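Succinate dehydrogenase subunit B (Mycolicibacterium smegmatis MC2 51, PDB 6LUM) probably relays electrons from the flavoprotein subunit through its 2Fe-2S, 4Fe-4S and 3Fe-4S clusters toward quinone in the succinate dehydrogenase complex. Local coordinates at residues I30-P35 / V125-L129; P119-L123 / T182-W188. All blocks are in the same frame, centred on the assembly; numbering follows the deposited sequence.

Interaction 1 (I30-P35 / V125-L129); sequences IARFNP and VEKDL
R32 and D128 join the end of strand 27-32, part of the mixed sheet of the 2Fe-2S (plant-type ferredoxin, beta-grasp) domain, to the turn of the small hairpin 125-127/130-131, in which E126 and K127 form a classic beta bulge. The charged contact is a salt bridge from R32 NE to D128 OD1 (3.5 Å). That oxygen sits at the guanidinium edge, near its plane, while the carboxylate is rotated 75° from it. Bends at chi2 (-75°) and chi3 (-50°) curl the arginine head back alongside the aspartate. K127 NZ lies 3.6 Å from the same D128 OD1, so two cations share one oxygen and would probably stabilise the ionised carboxylate. Beyond the pair, D68 takes R32 NH1 and the backbone N of T72 binds D128 OD2. Apolar packing lies at both ends: the I30 and L129 side chains cross at about a right angle, I30 CG2 4.1 Å from L129 CD2, and F33 CD2 meets V125 CG1 at 3.9 Å. P35 CD lies on the aliphatic run of K127, 3.6 Å from K127 CG; Y501 of subunit A also packs on K127. The backbones meet without a hydrogen bond, through a CA-H...O contact from K127 CA to F33 O (3.5 Å).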
loop_
_atom_site.group_PDB
_atom_site.type_symbol
_atom_site.label_atom_id
_atom_site.label_comp_id
_atom_site.label_asym_id
_atom_site.label_seq_id
_atom_site.Cartn_x
_atom_site.Cartn_y
_atom_site.Cartn_z
ATOM N N ILE J 30 -20.840 14.639 -42.901
ATOM C CA ILE J 30 -20.017 14.763 -41.711
ATOM C C ILE J 30 -20.837 15.497 -40.668
ATOM O O ILE J 30 -21.739 16.262 -41.007
ATOM C CB ILE J 30 -18.708 15.506 -42.018
ATOM C CG1 ILE J 30 -18.038 14.933 -43.258
ATOM C CG2 ILE J 30 -17.745 15.344 -40.879
ATOM C CD1 ILE J 30 -17.603 13.543 -43.102
ATOM N N ALA J 31 -20.543 15.255 -39.397
ATOM C CA ALA J 31 -21.195 15.973 -38.308
ATOM C C ALA J 31 -20.200 16.976 -37.753
ATOM O O ALA J 31 -19.476 16.699 -36.797
ATOM C CB ALA J 31 -21.678 15.010 -37.239
ATOM N N ARG J 32 -20.163 18.160 -38.353
ATOM C CA ARG J 32 -19.164 19.150 -38.002
ATOM C C ARG J 32 -19.490 19.802 -36.669
ATOM O O ARG J 32 -20.655 19.971 -36.302
ATOM C CB ARG J 32 -19.070 20.219 -39.085
ATOM C CG ARG J 32 -19.075 19.672 -40.494
ATOM C CD ARG J 32 -17.740 19.051 -40.850
ATOM N NE ARG J 32 -16.635 19.947 -40.547
ATOM C CZ ARG J 32 -16.214 20.908 -41.355
ATOM N NH1 ARG J 32 -16.800 21.101 -42.524
ATOM N NH2 ARG J 32 -15.203 21.677 -40.997
ATOM N N PHE J 33 -18.436 20.172 -35.949
ATOM C CA PHE J 33 -18.549 20.868 -34.674
ATOM C C PHE J 33 -17.259 21.634 -34.458
ATOM O O PHE J 33 -16.204 21.020 -34.298
ATOM C CB PHE J 33 -18.787 19.890 -33.534
ATOM C CG PHE J 33 -18.486 20.454 -32.175
ATOM C CD1 PHE J 33 -19.415 21.221 -31.509
ATOM C CD2 PHE J 33 -17.283 20.202 -31.556
ATOM C CE1 PHE J 33 -19.138 21.734 -30.259
ATOM C CE2 PHE J 33 -17.006 20.714 -30.311
ATOM C CZ PHE J 33 -17.932 21.477 -29.663
ATOM N N ASN J 34 -17.336 22.945 -34.453
ATOM C CA ASN J 34 -16.173 23.796 -34.256
ATOM C C ASN J 34 -16.083 24.183 -32.793
ATOM O O ASN J 34 -17.072 24.666 -32.234
ATOM C CB ASN J 34 -16.283 25.045 -35.122
ATOM C CG ASN J 34 -14.944 25.538 -35.620
ATOM O OD1 ASN J 34 -13.895 25.068 -35.198
ATOM N ND2 ASN J 34 -14.978 26.486 -36.541
ATOM N N PRO J 35 -14.958 23.980 -32.130
ATOM C CA PRO J 35 -14.923 24.177 -30.679
ATOM C C PRO J 35 -14.842 25.630 -30.262
ATOM O O PRO J 35 -15.217 25.965 -29.135
ATOM C CB PRO J 35 -13.659 23.422 -30.264
ATOM C CG PRO J 35 -12.785 23.541 -31.430
ATOM C CD PRO J 35 -13.672 23.481 -32.636
ATOM N N VAL J 125 -16.317 15.387 -27.338
ATOM C CA VAL J 125 -15.865 15.821 -28.651
ATOM C C VAL J 125 -14.996 17.061 -28.509
ATOM O O VAL J 125 -15.297 17.962 -27.717
ATOM C CB VAL J 125 -17.076 16.085 -29.558
ATOM C CG1 VAL J 125 -16.638 16.435 -30.933
ATOM C CG2 VAL J 125 -17.953 14.869 -29.601
ATOM N N GLU J 126 -13.901 17.112 -29.268
ATOM C CA GLU J 126 -13.013 18.264 -29.279
ATOM C C GLU J 126 -13.071 19.053 -30.571
ATOM O O GLU J 126 -12.872 20.263 -30.546
ATOM C CB GLU J 126 -11.570 17.823 -29.033
ATOM C CG GLU J 126 -11.347 17.217 -27.671
ATOM C CD GLU J 126 -11.555 18.211 -26.548
ATOM O OE1 GLU J 126 -10.565 18.818 -26.095
ATOM O OE2 GLU J 126 -12.710 18.389 -26.112
ATOM N N LYS J 127 -13.329 18.394 -31.690
ATOM C CA LYS J 127 -13.598 19.032 -32.966
ATOM C C LYS J 127 -14.368 18.013 -33.790
ATOM O O LYS J 127 -14.807 16.988 -33.260
ATOM C CB LYS J 127 -12.292 19.499 -33.623
ATOM C CG LYS J 127 -12.449 20.670 -34.558
ATOM C CD LYS J 127 -11.196 21.492 -34.593
ATOM C CE LYS J 127 -11.230 22.478 -35.727
ATOM N NZ LYS J 127 -11.494 21.807 -37.015
ATOM N N ASP J 128 -14.541 18.272 -35.070
ATOM C CA ASP J 128 -15.214 17.283 -35.894
ATOM C C ASP J 128 -14.420 15.992 -35.940
ATOM O O ASP J 128 -13.224 16.004 -36.212
ATOM C CB ASP J 128 -15.426 17.848 -37.288
ATOM C CG ASP J 128 -14.252 18.641 -37.759
ATOM O OD1 ASP J 128 -14.381 19.880 -37.836
ATOM O OD2 ASP J 128 -13.205 18.042 -38.062
ATOM N N LEU J 129 -15.079 14.885 -35.621
ATOM C CA LEU J 129 -14.542 13.528 -35.663
ATOM C C LEU J 129 -13.349 13.311 -34.746
ATOM O O LEU J 129 -12.740 12.246 -34.793
ATOM C CB LEU J 129 -14.157 13.116 -37.084
ATOM C CG LEU J 129 -15.134 13.426 -38.203
ATOM C CD1 LEU J 129 -14.555 13.004 -39.519
ATOM C CD2 LEU J 129 -16.420 12.727 -37.964
#

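Interaction 2 (P119-L123 / T182-W188); sequences PIRGL and TSCPVYW. With F3S (Fe3-s4 cluster), chain B.
R121 lays its guanidinium flat on the indole of W188, the planes 11° apart, in a cation-pi stack with CZ 4.1 Å from the centroid of the six-membered ring. Its CD adds a CH-pi contact, 4.2 Å from the centroid of the five-membered ring. The chain of R121 is extended from CG to NE, which carries the charged head across the indole from one ring to the other. W188 NE1 also gives a weak, bent hydrogen bond to R121 O (3.3 Å, 121° at the hydrogen). Beside the stack, the CB of T182 points toward the 119-123 loop: I120 CB touches T182 OG1, and L123 CD1 meets T182 CG2 at 3.9 Å. L123 CD2 packs against Y187 OH at 3.8 Å. G122 bends the loop with a positive phi (139°), where a CB would press on the carbonyl O of R121.

In the next shell, C184 O and P185 CA cover the indole face opposite R121, and C184 O accepts the backbone N-H groups of Y187 and W188. T182 OG1 is held by A178 O, R121 NH2 by the backbone of another protein chain, and Y21 of subunit C meets the W188 ring. A leucine in place of W188 would probably leave the R121 guanidinium without its aromatic platform and R121 O without the indole N-H.

C184 is the N-cap of helix 185-188, and its SG binds FE1 of the 3Fe-4S cluster at 2.2 Å. The Cys-Pro step closing a CxxCxxCxxxCP sequence is typical of the bacterial-ferredoxin-like dicluster domain.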
loop_
_atom_site.group_PDB
_atom_site.type_symbol
_atom_site.label_atom_id
_atom_site.label_comp_id
_atom_site.label_asym_id
_atom_site.label_seq_id
_atom_site.Cartn_x
_atom_site.Cartn_y
_atom_site.Cartn_z
ATOM N N PRO J 119 -18.414 11.357 -34.797
ATOM C CA PRO J 119 -17.505 10.828 -33.782
ATOM C C PRO J 119 -18.120 9.685 -32.997
ATOM O O PRO J 119 -19.327 9.463 -33.006
ATOM C CB PRO J 119 -17.245 12.036 -32.879
ATOM C CG PRO J 119 -18.314 12.967 -33.171
ATOM C CD PRO J 119 -18.642 12.790 -34.597
ATOM N N ILE J 120 -17.258 8.944 -32.305
ATOM C CA ILE J 120 -17.738 7.876 -31.449
ATOM C C ILE J 120 -18.430 8.474 -30.233
ATOM O O ILE J 120 -18.152 9.605 -29.823
ATOM C CB ILE J 120 -16.593 6.936 -31.043
ATOM C CG1 ILE J 120 -15.422 7.713 -30.468
ATOM C CG2 ILE J 120 -16.140 6.143 -32.223
ATOM C CD1 ILE J 120 -14.225 6.862 -30.173
ATOM N N ARG J 121 -19.339 7.710 -29.647
ATOM C CA ARG J 121 -20.275 8.226 -28.661
ATOM C C ARG J 121 -19.869 7.802 -27.261
ATOM O O ARG J 121 -19.846 6.612 -26.957
ATOM C CB ARG J 121 -21.684 7.734 -28.963
ATOM C CG ARG J 121 -22.644 8.035 -27.866
ATOM C CD ARG J 121 -24.041 7.690 -28.253
ATOM N NE ARG J 121 -24.903 7.779 -27.091
ATOM C CZ ARG J 121 -26.151 7.349 -27.060
ATOM N NH1 ARG J 121 -26.689 6.798 -28.136
ATOM N NH2 ARG J 121 -26.851 7.466 -25.948
ATOM N N GLY J 122 -19.592 8.767 -26.405
ATOM C CA GLY J 122 -19.300 8.453 -25.026
ATOM C C GLY J 122 -18.167 9.289 -24.488
ATOM O O GLY J 122 -17.986 9.407 -23.274
ATOM N N LEU J 123 -17.401 9.879 -25.391
ATOM C CA LEU J 123 -16.233 10.658 -25.051
ATOM C C LEU J 123 -16.427 12.100 -25.494
ATOM O O LEU J 123 -17.124 12.357 -26.477
ATOM C CB LEU J 123 -14.979 10.074 -25.713
ATOM C CG LEU J 123 -14.592 8.639 -25.379
ATOM C CD1 LEU J 123 -13.631 8.130 -26.393
ATOM C CD2 LEU J 123 -13.969 8.573 -24.028
ATOM N N THR J 182 -17.096 2.539 -26.650
ATOM C CA THR J 182 -18.022 3.546 -27.120
ATOM C C THR J 182 -19.156 2.954 -27.924
ATOM O O THR J 182 -19.785 3.664 -28.706
ATOM C CB THR J 182 -17.287 4.600 -27.934
ATOM O OG1 THR J 182 -16.651 3.973 -29.039
ATOM C CG2 THR J 182 -16.247 5.271 -27.094
ATOM N N SER J 183 -19.420 1.663 -27.763
ATOM C CA SER J 183 -20.653 1.057 -28.230
ATOM C C SER J 183 -21.393 0.363 -27.103
ATOM O O SER J 183 -22.390 -0.307 -27.358
ATOM C CB SER J 183 -20.374 0.072 -29.352
ATOM O OG SER J 183 -19.600 -0.992 -28.874
ATOM N N CYS J 184 -20.938 0.524 -25.864
ATOM C CA CYS J 184 -21.542 -0.125 -24.714
ATOM C C CYS J 184 -22.654 0.755 -24.170
ATOM O O CYS J 184 -22.370 1.866 -23.695
ATOM C CB CYS J 184 -20.499 -0.372 -23.643
ATOM S SG CYS J 184 -20.984 -1.495 -22.347
ATOM N N PRO J 185 -23.914 0.326 -24.216
ATOM C CA PRO J 185 -24.962 1.118 -23.579
ATOM C C PRO J 185 -24.732 1.346 -22.106
ATOM O O PRO J 185 -25.087 2.408 -21.589
ATOM C CB PRO J 185 -26.216 0.289 -23.849
ATOM C CG PRO J 185 -25.747 -0.972 -24.394
ATOM C CD PRO J 185 -24.491 -0.724 -25.052
ATOM N N VAL J 186 -24.128 0.389 -21.410
ATOM C CA VAL J 186 -23.786 0.585 -20.014
ATOM C C VAL J 186 -22.763 1.688 -19.852
ATOM O O VAL J 186 -22.652 2.285 -18.783
ATOM C CB VAL J 186 -23.287 -0.739 -19.431
ATOM C CG1 VAL J 186 -23.129 -0.632 -17.970
ATOM C CG2 VAL J 186 -24.256 -1.815 -19.764
ATOM N N TYR J 187 -22.009 1.981 -20.902
ATOM C CA TYR J 187 -21.035 3.053 -20.850
ATOM C C TYR J 187 -21.688 4.384 -21.164
ATOM O O TYR J 187 -21.324 5.411 -20.590
ATOM C CB TYR J 187 -19.906 2.754 -21.825
ATOM C CG TYR J 187 -18.735 3.678 -21.730
ATOM C CD1 TYR J 187 -17.820 3.555 -20.710
ATOM C CD2 TYR J 187 -18.538 4.670 -22.671
ATOM C CE1 TYR J 187 -16.756 4.394 -20.624
ATOM C CE2 TYR J 187 -17.475 5.512 -22.590
ATOM C CZ TYR J 187 -16.585 5.368 -21.568
ATOM O OH TYR J 187 -15.509 6.207 -21.482
ATOM N N TRP J 188 -22.663 4.380 -22.068
ATOM C CA TRP J 188 -23.471 5.574 -22.277
ATOM C C TRP J 188 -24.289 5.943 -21.046
ATOM O O TRP J 188 -24.660 7.107 -20.889
ATOM C CB TRP J 188 -24.414 5.376 -23.450
ATOM C CG TRP J 188 -23.768 4.886 -24.680
ATOM C CD1 TRP J 188 -22.474 5.026 -25.030
ATOM C CD2 TRP J 188 -24.399 4.180 -25.744
ATOM N NE1 TRP J 188 -22.254 4.458 -26.246
ATOM C CE2 TRP J 188 -23.427 3.926 -26.704
ATOM C CE3 TRP J 188 -25.700 3.740 -25.974
ATOM C CZ2 TRP J 188 -23.705 3.252 -27.871
ATOM C CZ3 TRP J 188 -25.969 3.074 -27.127
ATOM C CH2 TRP J 188 -24.981 2.833 -28.061
HETATM FE FE1 F3S B . -21.495 -3.419 -23.179
HETATM FE FE3 F3S B . -21.608 -6.198 -21.953
HETATM FE FE4 F3S B . -20.223 -5.768 -24.596
HETATM S S1 F3S B . -22.657 -4.298 -21.540
HETATM S S2 F3S B . -20.938 -3.801 -25.264
HETATM S S3 F3S B . -19.991 -4.895 -22.615
HETATM S S4 F3S B . -21.014 -7.553 -23.579
#

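The two interactions alternate along the chain: the 119-123 loop runs, one residue later, into segment 125-129, the first strand and turn of the hairpin, while their partners lie far apart in sequence. Their centres are 16 Å apart, and they touch at P119, whose N is 4.0 Å from L129 CD2 and whose CG is 4.1 Å from V125 CG2. Interaction 1 stays within the 2Fe-2S domain, the L129 side chain about 12 Å from that cluster. In interaction 2 the I120 side chain is about 12 Å from the 2Fe-2S cluster, that of T182 about 8 Å from the 4Fe-4S cluster, and C184 ligates the 3Fe-4S cluster. Of the two, interaction 2 alone joins the cluster-bearing domains, which probably form the electron relay.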